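Local structure of 5-carboxymethyl-2-hydroxymuconate semialdehyde dehydrogenase (Thermus thermophilus, 2D4E) at residues A362-A368 against H402-A406; Y3-V7 against H336-P340; Y135-A139 against L187-N191; Y157-A163 against D493-K499; L290-V294 against K324-R328. The protein probably oxidises 5-carboxymethyl-2-hydroxymuconate semialdehyde to the corresponding acid with bound NAD as the electron acceptor, as an aldehyde dehydrogenase family member. One frame throughout, in Å; residues are numbered along the deposited sequence.

Contact 1: residues A362-A368 against H402-A406; sequences AGKREGA and HMKIA
E366 extends its carboxylate to the start of helix 404-407 and takes two backbone N-H groups there. OE2 of E366 accepts from K404 N at 2.9 Å. OE1 of E366 accepts from I405 N at 3.1 Å. Both bonds are nearly straight, and each oxygen uses its syn lone pair, on the side of the other oxygen. This double grip fixes the rotation of the acid group. CG of E366 lies between the backbone N and the carbonyl carbon (chi1 61°), and the extended chain beyond it delivers the carboxylate to the helix start. The N-H groups there would probably stabilise its negative charge.

M403 occupies the N-cap position. Its side chain crosses that of E366 obliquely, with M403 CB 3.3 Å from E366 OE1. Its extended chain then brings SD to 3.9 Å from A368 CB.

I405 packs beside it with both branches. CG2 of I405 lies 3.5 Å from G363 CA, where a beta carbon would clash. CD1 of I405 reaches A368 CB at 3.7 Å. A368 and I405 also rest on F397 of strand 395-398.

Helix 350-365 ends here in a Schellman motif. A368 N bonds to G363 O, G367 N bonds weakly to K364 O, and G367 has the positive phi of the C-prime residue.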
# COMPACT_ATOMS: atom_id res chain seq x y z
N ALA C 362 -29.97 -31.84 -23.54
CA ALA C 362 -29.14 -31.23 -24.57
C ALA C 362 -27.83 -32.02 -24.70
O ALA C 362 -27.37 -32.29 -25.81
CB ALA C 362 -28.84 -29.77 -24.23
N GLY C 363 -27.25 -32.39 -23.57
CA GLY C 363 -26.01 -33.14 -23.58
C GLY C 363 -26.13 -34.49 -24.25
O GLY C 363 -25.26 -34.88 -25.04
N LYS C 364 -27.19 -35.22 -23.94
CA LYS C 364 -27.41 -36.54 -24.53
C LYS C 364 -27.55 -36.42 -26.05
O LYS C 364 -26.93 -37.18 -26.79
CB LYS C 364 -28.67 -37.18 -23.95
CG LYS C 364 -28.59 -37.46 -22.46
CD LYS C 364 -29.97 -37.66 -21.84
CE LYS C 364 -30.65 -38.94 -22.29
NZ LYS C 364 -31.94 -39.13 -21.57
N ARG C 365 -28.34 -35.45 -26.50
CA ARG C 365 -28.56 -35.26 -27.93
C ARG C 365 -27.32 -34.81 -28.69
O ARG C 365 -27.20 -35.09 -29.88
CB ARG C 365 -29.69 -34.26 -28.19
CG ARG C 365 -31.07 -34.71 -27.71
CD ARG C 365 -32.18 -33.89 -28.37
NE ARG C 365 -31.89 -32.45 -28.33
CZ ARG C 365 -32.08 -31.67 -27.28
NH1 ARG C 365 -32.61 -32.18 -26.17
NH2 ARG C 365 -31.77 -30.39 -27.34
N GLU C 366 -26.40 -34.10 -28.03
CA GLU C 366 -25.21 -33.63 -28.73
C GLU C 366 -24.04 -34.61 -28.73
O GLU C 366 -22.95 -34.28 -29.18
CB GLU C 366 -24.75 -32.26 -28.19
CG GLU C 366 -24.37 -32.22 -26.72
CD GLU C 366 -24.00 -30.82 -26.25
OE1 GLU C 366 -23.89 -30.61 -25.03
OE2 GLU C 366 -23.80 -29.92 -27.10
N GLY C 367 -24.27 -35.82 -28.21
CA GLY C 367 -23.20 -36.81 -28.21
C GLY C 367 -22.43 -37.04 -26.92
O GLY C 367 -21.48 -37.83 -26.91
N ALA C 368 -22.82 -36.37 -25.85
CA ALA C 368 -22.13 -36.55 -24.58
C ALA C 368 -22.50 -37.92 -24.01
O ALA C 368 -23.64 -38.35 -24.12
CB ALA C 368 -22.51 -35.45 -23.60
N HIS C 402 -16.53 -27.94 -26.51
CA HIS C 402 -17.35 -27.12 -27.41
C HIS C 402 -18.84 -27.42 -27.24
O HIS C 402 -19.69 -26.71 -27.77
CB HIS C 402 -16.95 -27.38 -28.87
CG HIS C 402 -17.37 -28.74 -29.36
ND1 HIS C 402 -18.68 -29.06 -29.62
CD2 HIS C 402 -16.66 -29.87 -29.57
CE1 HIS C 402 -18.76 -30.33 -29.98
NE2 HIS C 402 -17.55 -30.85 -29.95
N MET C 403 -19.15 -28.49 -26.51
CA MET C 403 -20.54 -28.86 -26.28
C MET C 403 -21.27 -27.82 -25.45
O MET C 403 -20.67 -27.09 -24.66
CB MET C 403 -20.62 -30.22 -25.60
CG MET C 403 -20.20 -31.37 -26.48
SD MET C 403 -20.30 -32.94 -25.63
CE MET C 403 -20.05 -34.09 -27.00
N LYS C 404 -22.58 -27.76 -25.64
CA LYS C 404 -23.43 -26.82 -24.93
C LYS C 404 -23.37 -27.05 -23.41
O LYS C 404 -23.36 -26.09 -22.64
CB LYS C 404 -24.87 -26.94 -25.43
CG LYS C 404 -25.82 -25.89 -24.87
CD LYS C 404 -27.25 -26.10 -25.38
CE LYS C 404 -27.35 -25.91 -26.89
NZ LYS C 404 -27.16 -24.48 -27.28
N ILE C 405 -23.32 -28.31 -22.98
CA ILE C 405 -23.27 -28.59 -21.55
C ILE C 405 -21.93 -28.21 -20.96
O ILE C 405 -21.77 -28.16 -19.74
CB ILE C 405 -23.54 -30.09 -21.22
CG1 ILE C 405 -22.54 -30.99 -21.93
CG2 ILE C 405 -24.97 -30.45 -21.59
CD1 ILE C 405 -22.59 -32.43 -21.46
N ALA C 406 -20.95 -27.95 -21.82
CA ALA C 406 -19.63 -27.55 -21.36
C ALA C 406 -19.51 -26.02 -21.39
O ALA C 406 -18.80 -25.42 -20.58
CB ALA C 406 -18.55 -28.17 -22.25

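Contact 2: residues Y3-V7 against H336-P340; sequences YADRV and HPLDP
Y3 and D339 face each other with their CA atoms 5.7 Å apart, and V7 is nearest P340. Segment 336-340 makes a type I beta turn from H336 to D339, with D339 N bonded to H336 O. Segment 3-7 becomes a short strand at R6.

The Y3 ring stacks on D339. CB of D339 sits 3.6 Å from the ring centroid, over the face, as a CH-pi contact. D339 CG is anti to the backbone N (chi1 178°), which lays the carboxylate almost parallel to the ring, 7° apart. D339 OD1 also forms a salt bridge with R382. Y3 OH lies 3.4 Å from H336 CB and is hydrogen-bonded to E384. The H336 ring is held by L338 N, which donates to H336 ND1 at 2.8 Å, in the ring plane. V7 CG2 meets L338 O at 3.6 Å and P340 CD at 4.0 Å. With an alanine in place of Y3, D339 would probably lose the ring over its side chain and E384 a hydrogen-bond partner.

Three helices lie around it. W12 of helix 12-24 touches Y3 and V7, L118 of helix 118-136 touches V7 and L338, and C111 of helix 103-114 touches L338.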
# COMPACT_ATOMS: atom_id res chain seq x y z
N TYR C 3 -36.02 -37.23 11.76
CA TYR C 3 -34.85 -38.08 11.59
C TYR C 3 -34.03 -38.22 12.87
O TYR C 3 -33.41 -39.25 13.09
CB TYR C 3 -33.96 -37.57 10.45
CG TYR C 3 -34.67 -37.53 9.12
CD1 TYR C 3 -35.22 -36.34 8.63
CD2 TYR C 3 -34.86 -38.70 8.38
CE1 TYR C 3 -35.95 -36.31 7.44
CE2 TYR C 3 -35.59 -38.68 7.19
CZ TYR C 3 -36.13 -37.49 6.73
OH TYR C 3 -36.86 -37.46 5.56
N ALA C 4 -34.04 -37.19 13.72
CA ALA C 4 -33.29 -37.23 14.97
C ALA C 4 -33.74 -36.13 15.92
O ALA C 4 -34.41 -35.19 15.51
CB ALA C 4 -31.79 -37.10 14.67
N ASP C 5 -33.38 -36.25 17.20
CA ASP C 5 -33.76 -35.24 18.18
C ASP C 5 -33.15 -33.88 17.85
O ASP C 5 -33.77 -32.84 18.07
CB ASP C 5 -33.34 -35.66 19.59
CG ASP C 5 -34.09 -36.87 20.08
OD1 ASP C 5 -35.33 -36.87 19.95
OD2 ASP C 5 -33.45 -37.81 20.59
N ARG C 6 -31.92 -33.91 17.34
CA ARG C 6 -31.22 -32.69 16.98
C ARG C 6 -30.50 -32.90 15.65
O ARG C 6 -29.97 -33.99 15.38
CB ARG C 6 -30.19 -32.33 18.06
CG ARG C 6 -30.73 -32.37 19.49
CD ARG C 6 -29.70 -31.83 20.48
NE ARG C 6 -29.56 -30.38 20.37
CZ ARG C 6 -30.45 -29.50 20.83
NH1 ARG C 6 -31.55 -29.92 21.44
NH2 ARG C 6 -30.25 -28.20 20.68
N VAL C 7 -30.48 -31.87 14.83
CA VAL C 7 -29.80 -31.92 13.54
C VAL C 7 -28.99 -30.64 13.44
O VAL C 7 -29.54 -29.55 13.58
CB VAL C 7 -30.80 -32.00 12.37
CG1 VAL C 7 -30.06 -32.06 11.03
CG2 VAL C 7 -31.69 -33.23 12.53
N HIS C 336 -33.67 -35.85 2.11
CA HIS C 336 -34.23 -34.64 2.69
C HIS C 336 -33.19 -33.74 3.36
O HIS C 336 -32.26 -34.21 4.01
CB HIS C 336 -35.33 -35.03 3.70
CG HIS C 336 -36.20 -33.89 4.10
ND1 HIS C 336 -35.76 -32.86 4.90
CD2 HIS C 336 -37.49 -33.61 3.80
CE1 HIS C 336 -36.74 -31.98 5.06
NE2 HIS C 336 -37.80 -32.42 4.41
N PRO C 337 -33.35 -32.42 3.21
CA PRO C 337 -32.43 -31.43 3.79
C PRO C 337 -32.27 -31.56 5.31
O PRO C 337 -31.21 -31.28 5.85
CB PRO C 337 -33.05 -30.09 3.39
CG PRO C 337 -33.72 -30.40 2.10
CD PRO C 337 -34.38 -31.74 2.40
N LEU C 338 -33.34 -31.97 5.98
CA LEU C 338 -33.32 -32.11 7.44
C LEU C 338 -32.80 -33.46 7.94
O LEU C 338 -32.74 -33.70 9.14
CB LEU C 338 -34.73 -31.87 8.00
CG LEU C 338 -35.28 -30.46 7.73
CD1 LEU C 338 -36.73 -30.36 8.19
CD2 LEU C 338 -34.42 -29.44 8.47
N ASP C 339 -32.42 -34.34 7.01
CA ASP C 339 -31.87 -35.65 7.36
C ASP C 339 -30.35 -35.56 7.45
O ASP C 339 -29.67 -35.32 6.45
CB ASP C 339 -32.29 -36.68 6.30
CG ASP C 339 -31.73 -38.07 6.56
OD1 ASP C 339 -32.09 -39.00 5.81
OD2 ASP C 339 -30.92 -38.25 7.50
N PRO C 340 -29.78 -35.75 8.65
CA PRO C 340 -28.32 -35.67 8.80
C PRO C 340 -27.50 -36.58 7.88
O PRO C 340 -26.30 -36.37 7.70
CB PRO C 340 -28.10 -35.97 10.29
CG PRO C 340 -29.34 -36.72 10.70
CD PRO C 340 -30.43 -36.00 9.95

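Contact 3: residues Y135-A139 against L187-N191; sequences YAEYA and LAFGN
Y135 meets both A188 and F189 across this buried contact. Its CB lies 4.0 Å from A188 CB. CG is turned away from the carbonyl carbon (chi1 -76°), which brings CD2 of the ring to 4.0 Å from F189 CZ. The two ring planes are nearly perpendicular, at 89°, but the approach is oblique and the centroids are 6.0 Å apart. At the tip, OH is weakly hydrogen-bonded by G487 N.

A188 and A139 pack closely on the backbone. A188 CB lies 3.5 Å from Y135 O. A139 CB lies 3.5 Å from A188 O, and that oxygen accepts a hydrogen bond from R88. Y138 CB sits at the edge of the F189 ring, 3.9 Å from CE2. Beyond it, F189 packs on A491, L492 and Y495, while the Y138 ring leads away and touches H141 of the second subunit.

Helix 175-188 follows strand 166-169 of the parallel sheet in the Rossmann-type cofactor domain. It ends in a Schellman motif, with G190 as the positive-phi C-prime residue, N191 N bonded to A186 O and G190 N to L187 O.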
# COMPACT_ATOMS: atom_id res chain seq x y z
N TYR C 135 -15.97 -7.00 8.40
CA TYR C 135 -16.00 -5.62 7.95
C TYR C 135 -16.11 -4.59 9.07
O TYR C 135 -15.81 -3.42 8.86
CB TYR C 135 -17.11 -5.42 6.92
CG TYR C 135 -16.74 -5.97 5.57
CD1 TYR C 135 -17.29 -7.17 5.10
CD2 TYR C 135 -15.81 -5.32 4.77
CE1 TYR C 135 -16.92 -7.70 3.86
CE2 TYR C 135 -15.43 -5.83 3.53
CZ TYR C 135 -15.99 -7.02 3.08
OH TYR C 135 -15.64 -7.50 1.84
N ALA C 136 -16.51 -5.04 10.25
CA ALA C 136 -16.62 -4.14 11.39
C ALA C 136 -15.25 -3.53 11.65
O ALA C 136 -15.14 -2.37 12.06
CB ALA C 136 -17.10 -4.91 12.62
N GLU C 137 -14.21 -4.31 11.38
CA GLU C 137 -12.83 -3.86 11.59
C GLU C 137 -12.27 -2.96 10.49
O GLU C 137 -11.17 -2.42 10.63
CB GLU C 137 -11.90 -5.06 11.79
CG GLU C 137 -12.27 -5.98 12.96
CD GLU C 137 -12.31 -5.25 14.30
OE1 GLU C 137 -11.38 -4.46 14.59
OE2 GLU C 137 -13.26 -5.50 15.09
N TYR C 138 -12.99 -2.81 9.38
CA TYR C 138 -12.53 -1.95 8.28
C TYR C 138 -13.20 -0.57 8.31
O TYR C 138 -12.73 0.38 7.68
CB TYR C 138 -12.79 -2.61 6.92
CG TYR C 138 -11.87 -3.77 6.61
CD1 TYR C 138 -12.03 -5.00 7.24
CD2 TYR C 138 -10.81 -3.62 5.72
CE1 TYR C 138 -11.16 -6.06 6.99
CE2 TYR C 138 -9.93 -4.67 5.46
CZ TYR C 138 -10.11 -5.89 6.10
OH TYR C 138 -9.24 -6.92 5.86
N ALA C 139 -14.30 -0.46 9.06
CA ALA C 139 -15.03 0.80 9.16
C ALA C 139 -14.14 1.99 9.54
O ALA C 139 -14.23 3.06 8.93
CB ALA C 139 -16.18 0.65 10.17
N LEU C 187 -22.63 -1.06 4.83
CA LEU C 187 -22.87 -0.37 6.09
C LEU C 187 -21.59 0.08 6.78
O LEU C 187 -21.52 1.20 7.30
CB LEU C 187 -23.65 -1.28 7.05
CG LEU C 187 -25.10 -1.59 6.67
CD1 LEU C 187 -25.67 -2.55 7.69
CD2 LEU C 187 -25.91 -0.30 6.61
N ALA C 188 -20.58 -0.78 6.79
CA ALA C 188 -19.31 -0.44 7.42
C ALA C 188 -18.70 0.81 6.79
O ALA C 188 -18.10 1.64 7.47
CB ALA C 188 -18.33 -1.60 7.32
N PHE C 189 -18.87 0.93 5.48
CA PHE C 189 -18.29 2.05 4.75
C PHE C 189 -19.15 3.32 4.73
O PHE C 189 -18.85 4.27 4.00
CB PHE C 189 -17.91 1.58 3.35
CG PHE C 189 -16.89 0.46 3.37
CD1 PHE C 189 -16.85 -0.48 2.35
CD2 PHE C 189 -16.00 0.34 4.43
CE1 PHE C 189 -15.92 -1.53 2.38
CE2 PHE C 189 -15.07 -0.70 4.47
CZ PHE C 189 -15.04 -1.63 3.45
N GLY C 190 -20.22 3.32 5.52
CA GLY C 190 -21.06 4.50 5.61
C GLY C 190 -22.20 4.69 4.64
O GLY C 190 -22.72 5.80 4.53
N ASN C 191 -22.60 3.62 3.95
CA ASN C 191 -23.70 3.72 3.00
C ASN C 191 -24.99 3.13 3.56
O ASN C 191 -24.95 2.31 4.48
CB ASN C 191 -23.35 2.98 1.70
CG ASN C 191 -22.15 3.58 1.00
OD1 ASN C 191 -22.12 4.77 0.73
ND2 ASN C 191 -21.15 2.75 0.72

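Contact 4: residues Y157-A163 against D493-K499; sequences YTVRVPA and DFYTDLK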
# COMPACT_ATOMS: atom_id res chain seq x y z
N TYR C 157 -3.14 15.15 -1.04
CA TYR C 157 -3.44 14.00 -0.21
C TYR C 157 -4.79 13.49 -0.67
O TYR C 157 -5.59 14.23 -1.23
CB TYR C 157 -3.43 14.38 1.29
CG TYR C 157 -4.56 15.27 1.78
CD1 TYR C 157 -5.78 14.72 2.17
CD2 TYR C 157 -4.38 16.64 1.90
CE1 TYR C 157 -6.80 15.53 2.69
CE2 TYR C 157 -5.39 17.46 2.41
CZ TYR C 157 -6.59 16.89 2.81
OH TYR C 157 -7.59 17.68 3.33
N THR C 158 -5.02 12.20 -0.47
CA THR C 158 -6.26 11.59 -0.90
C THR C 158 -7.00 10.95 0.26
O THR C 158 -6.39 10.43 1.20
CB THR C 158 -6.01 10.52 -1.97
OG1 THR C 158 -5.11 9.55 -1.45
CG2 THR C 158 -5.40 11.15 -3.22
N VAL C 159 -8.32 10.98 0.18
CA VAL C 159 -9.17 10.36 1.19
C VAL C 159 -10.32 9.70 0.44
O VAL C 159 -10.50 9.91 -0.76
CB VAL C 159 -9.74 11.41 2.18
CG1 VAL C 159 -8.60 12.11 2.90
CG2 VAL C 159 -10.61 12.42 1.44
N ARG C 160 -11.08 8.87 1.15
CA ARG C 160 -12.23 8.20 0.57
C ARG C 160 -13.47 8.59 1.37
O ARG C 160 -13.39 8.75 2.59
CB ARG C 160 -12.06 6.67 0.63
CG ARG C 160 -10.97 6.11 -0.26
CD ARG C 160 -10.78 4.62 0.04
NE ARG C 160 -9.98 3.95 -0.98
CZ ARG C 160 -10.39 3.73 -2.23
NH1 ARG C 160 -11.60 4.13 -2.63
NH2 ARG C 160 -9.59 3.13 -3.09
N VAL C 161 -14.60 8.72 0.69
CA VAL C 161 -15.86 9.07 1.34
C VAL C 161 -16.96 8.12 0.88
O VAL C 161 -16.91 7.58 -0.23
CB VAL C 161 -16.28 10.53 1.03
CG1 VAL C 161 -15.21 11.51 1.53
CG2 VAL C 161 -16.51 10.71 -0.47
N PRO C 162 -17.97 7.88 1.73
CA PRO C 162 -19.09 6.99 1.39
C PRO C 162 -19.67 7.39 0.03
O PRO C 162 -19.95 8.57 -0.21
CB PRO C 162 -20.08 7.22 2.53
CG PRO C 162 -19.17 7.54 3.70
CD PRO C 162 -18.14 8.45 3.09
N ALA C 163 -19.86 6.42 -0.87
CA ALA C 163 -20.37 6.71 -2.21
C ALA C 163 -21.88 6.99 -2.31
O ALA C 163 -22.30 7.76 -3.17
CB ALA C 163 -19.98 5.59 -3.16
N ASP C 493 -13.06 0.20 -3.16
CA ASP C 493 -13.06 0.83 -4.47
C ASP C 493 -14.44 0.98 -5.07
O ASP C 493 -14.65 1.83 -5.94
CB ASP C 493 -12.15 0.05 -5.42
CG ASP C 493 -10.71 0.48 -5.31
OD1 ASP C 493 -10.40 1.62 -5.74
OD2 ASP C 493 -9.89 -0.30 -4.77
N PHE C 494 -15.39 0.18 -4.60
CA PHE C 494 -16.74 0.28 -5.10
C PHE C 494 -17.65 1.09 -4.18
O PHE C 494 -18.39 1.96 -4.65
CB PHE C 494 -17.35 -1.11 -5.32
CG PHE C 494 -18.83 -1.08 -5.63
CD1 PHE C 494 -19.77 -1.34 -4.64
CD2 PHE C 494 -19.27 -0.78 -6.92
CE1 PHE C 494 -21.14 -1.29 -4.93
CE2 PHE C 494 -20.64 -0.72 -7.22
CZ PHE C 494 -21.58 -0.98 -6.22
N TYR C 495 -17.58 0.82 -2.88
CA TYR C 495 -18.44 1.49 -1.92
C TYR C 495 -18.05 2.91 -1.51
O TYR C 495 -18.84 3.59 -0.86
CB TYR C 495 -18.57 0.64 -0.65
CG TYR C 495 -19.18 -0.73 -0.90
CD1 TYR C 495 -18.38 -1.88 -0.94
CD2 TYR C 495 -20.56 -0.88 -1.10
CE1 TYR C 495 -18.95 -3.14 -1.19
CE2 TYR C 495 -21.13 -2.13 -1.35
CZ TYR C 495 -20.32 -3.25 -1.39
OH TYR C 495 -20.88 -4.48 -1.65
N THR C 496 -16.86 3.36 -1.90
CA THR C 496 -16.43 4.71 -1.55
C THR C 496 -15.90 5.46 -2.77
O THR C 496 -15.65 4.85 -3.81
CB THR C 496 -15.31 4.70 -0.46
OG1 THR C 496 -14.10 4.15 -1.01
CG2 THR C 496 -15.74 3.86 0.73
N ASP C 497 -15.74 6.77 -2.63
CA ASP C 497 -15.22 7.62 -3.70
C ASP C 497 -13.88 8.20 -3.29
O ASP C 497 -13.72 8.66 -2.15
CB ASP C 497 -16.15 8.80 -3.99
CG ASP C 497 -17.48 8.39 -4.60
OD1 ASP C 497 -17.49 7.47 -5.44
OD2 ASP C 497 -18.50 9.01 -4.24
N LEU C 498 -12.92 8.18 -4.21
CA LEU C 498 -11.60 8.75 -3.95
C LEU C 498 -11.68 10.25 -4.17
O LEU C 498 -12.47 10.73 -4.99
CB LEU C 498 -10.55 8.15 -4.89
CG LEU C 498 -9.95 6.79 -4.50
CD1 LEU C 498 -9.25 6.17 -5.71
CD2 LEU C 498 -8.97 6.98 -3.34
N LYS C 499 -10.88 10.99 -3.42
CA LYS C 499 -10.86 12.44 -3.55
C LYS C 499 -9.42 12.92 -3.41
O LYS C 499 -8.72 12.55 -2.47
CB LYS C 499 -11.72 13.08 -2.46
CG LYS C 499 -11.83 14.60 -2.59
CD LYS C 499 -12.66 15.23 -1.47
CE LYS C 499 -14.12 14.80 -1.54
NZ LYS C 499 -14.95 15.53 -0.55
O HOH W 1 -13.08 4.40 -5.43
O HOH W 2 -20.83 8.98 -5.27
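R160 and L498 lie side by side on one face of a two-stranded antiparallel ribbon and point the same way. L498 CD2 covers the centre of one guanidinium face, 3.7 Å above its plane. NH2 of R160 forms a salt bridge with D493 OD1 at 3.2 Å. The two planar groups are 88° apart, and the nitrogen comes from above the carboxylate plane. NH1 of R160 donates to T496 OG1 at 3.0 Å, tilted from the guanidinium plane. NH1 also donates to a water in that plane, which donates to D493 O and T496 O. T496 OG1 is also hydrogen-bonded to L492 O. The arm is extended from CG to NE and spans to the end of helix 488-495. A leucine in place of R160 would probably leave D493 without its charged mate and the bridging water without the N-H it accepts from R160.

V159, V161, D497 and K499 occupy the other face. The V159 and K499 side chains lie side by side, V159 CG2 4.1 Å from K499 CB. V159 pairs with K499, and V161 with D497, through two backbone bonds each. A163 N bonds to Y495 O at 3.0 Å.

D497 OD1 forms a salt bridge with R267. K499 donates to L456 O of the third subunit, and V159 touches P149 of the fourth. Strand 496-504 follows helix 488-495 and pairs antiparallel with strand 154-162, and this ribbon meets both subunits.

Contact 5: residues L290-V294 against K324-R328; sequences LDAVV and KVVER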
# COMPACT_ATOMS: atom_id res chain seq x y z
N LEU C 290 -9.37 -36.27 -6.23
CA LEU C 290 -10.67 -36.93 -6.33
C LEU C 290 -11.63 -36.34 -5.30
O LEU C 290 -12.76 -35.97 -5.63
CB LEU C 290 -10.52 -38.44 -6.10
CG LEU C 290 -11.81 -39.26 -6.11
CD1 LEU C 290 -12.51 -39.10 -7.45
CD2 LEU C 290 -11.50 -40.74 -5.84
N ASP C 291 -11.20 -36.26 -4.04
CA ASP C 291 -12.05 -35.71 -3.00
C ASP C 291 -12.48 -34.30 -3.37
O ASP C 291 -13.66 -33.96 -3.25
CB ASP C 291 -11.31 -35.66 -1.67
CG ASP C 291 -11.23 -37.01 -0.99
OD1 ASP C 291 -10.46 -37.12 -0.02
OD2 ASP C 291 -11.92 -37.95 -1.42
N ALA C 292 -11.53 -33.49 -3.81
CA ALA C 292 -11.79 -32.10 -4.17
C ALA C 292 -12.77 -31.89 -5.32
O ALA C 292 -13.74 -31.14 -5.17
CB ALA C 292 -10.48 -31.40 -4.48
N VAL C 293 -12.54 -32.54 -6.46
CA VAL C 293 -13.44 -32.35 -7.60
C VAL C 293 -14.83 -32.91 -7.33
O VAL C 293 -15.83 -32.34 -7.77
CB VAL C 293 -12.87 -32.97 -8.91
CG1 VAL C 293 -11.46 -32.42 -9.17
CG2 VAL C 293 -12.85 -34.49 -8.83
N VAL C 294 -14.93 -34.01 -6.59
CA VAL C 294 -16.25 -34.54 -6.29
C VAL C 294 -17.01 -33.54 -5.43
O VAL C 294 -18.18 -33.23 -5.69
CB VAL C 294 -16.17 -35.90 -5.56
CG1 VAL C 294 -17.57 -36.32 -5.10
CG2 VAL C 294 -15.58 -36.95 -6.48
N LYS C 324 -13.33 -43.19 -11.24
CA LYS C 324 -13.43 -43.03 -9.79
C LYS C 324 -14.39 -41.90 -9.41
O LYS C 324 -15.03 -41.95 -8.37
CB LYS C 324 -12.05 -42.80 -9.18
CG LYS C 324 -11.27 -44.11 -9.05
CD LYS C 324 -9.81 -43.89 -8.76
CE LYS C 324 -9.09 -45.22 -8.78
NZ LYS C 324 -7.62 -45.04 -8.80
N VAL C 325 -14.48 -40.88 -10.26
CA VAL C 325 -15.39 -39.77 -9.99
C VAL C 325 -16.82 -40.31 -10.08
O VAL C 325 -17.67 -40.00 -9.24
CB VAL C 325 -15.21 -38.62 -11.01
CG1 VAL C 325 -16.33 -37.61 -10.86
CG2 VAL C 325 -13.85 -37.94 -10.79
N VAL C 326 -17.06 -41.13 -11.10
CA VAL C 326 -18.38 -41.72 -11.32
C VAL C 326 -18.86 -42.56 -10.14
O VAL C 326 -20.01 -42.43 -9.72
CB VAL C 326 -18.38 -42.59 -12.60
CG1 VAL C 326 -19.73 -43.30 -12.76
CG2 VAL C 326 -18.10 -41.72 -13.82
N GLU C 327 -18.00 -43.43 -9.62
CA GLU C 327 -18.40 -44.27 -8.49
C GLU C 327 -18.67 -43.44 -7.24
O GLU C 327 -19.56 -43.76 -6.46
CB GLU C 327 -17.33 -45.33 -8.20
CG GLU C 327 -17.23 -46.40 -9.29
CD GLU C 327 -18.60 -46.92 -9.73
OE1 GLU C 327 -19.36 -47.41 -8.86
OE2 GLU C 327 -18.91 -46.85 -10.94
N ARG C 328 -17.90 -42.37 -7.04
CA ARG C 328 -18.13 -41.51 -5.89
C ARG C 328 -19.50 -40.82 -6.04
O ARG C 328 -20.27 -40.74 -5.09
CB ARG C 328 -17.00 -40.49 -5.75
CG ARG C 328 -15.69 -41.09 -5.25
CD ARG C 328 -15.77 -41.40 -3.76
NE ARG C 328 -15.77 -40.17 -2.98
CZ ARG C 328 -14.68 -39.46 -2.66
NH1 ARG C 328 -13.48 -39.88 -3.04
NH2 ARG C 328 -14.80 -38.32 -2.00
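R328 grips D291 with two nitrogens on one oxygen. NH1 and NH2 of R328 each lie 3.0 Å from D291 OD2. The oxygen is close to the guanidinium plane, but the carboxylate plane is turned 70° from it. NH1 meets OD2 nearly along the C-O axis, while NH2 approaches on the anti side, out of the carboxylate plane. The R328 chain is bent at chi2 (-74°) and again at chi3, which folds the guanidinium back toward the neighbouring helix.

L290 packs beside R328. Its CD2 is 3.5 Å from R328 NH1, and its CD1 is 3.8 Å from V325 CG2. The L290 and V325 side chains slide past each other in opposite directions. V294 CG2 lies 3.9 Å from R328 CB, and V293 CG2 touches V325 CG2 at 4.1 Å.

The helices pack on the mixed sheet of the catalytic domain. Helix 286-298 is the crossover between the parallel strands 277-280 and 310-314, a beta-alpha-beta unit, and helix 315-331 follows directly. Their short segments cross at -58° with axes 10.2 Å apart. L311 of strand 310-314 backs V293 and V325, and F321 touches L290 and V293.

Farther out, the third subunit joins in. Its K512 forms a salt bridge with D291 OD1 and its K515 one with D291 OD2. R328 NH2 also donates to F513 O of that subunit, and F513 packs on V294.

Contacts 3, 4 and 5 are largely buried, while contacts 1 and 2 are only partly so. Contacts 3 and 4 are neighbours, with centres about 13 Å apart. N191 ND2 probably bonds to Y495 O between them, and P162 packs against F189 and G190. Contact 3 relies on apolar packing, contact 4 on strand pairing with a charged pair. Contacts 1 and 5 hold the successive helices 350-365 and 315-331, their centres about 21 Å apart. One carboxylate takes backbone N-H groups in contact 1; another takes an arginine in contact 5. Contact 2 ties the N-terminal segment to a loop far along the chain by stacking. Contacts 4 and 5 both touch the third subunit.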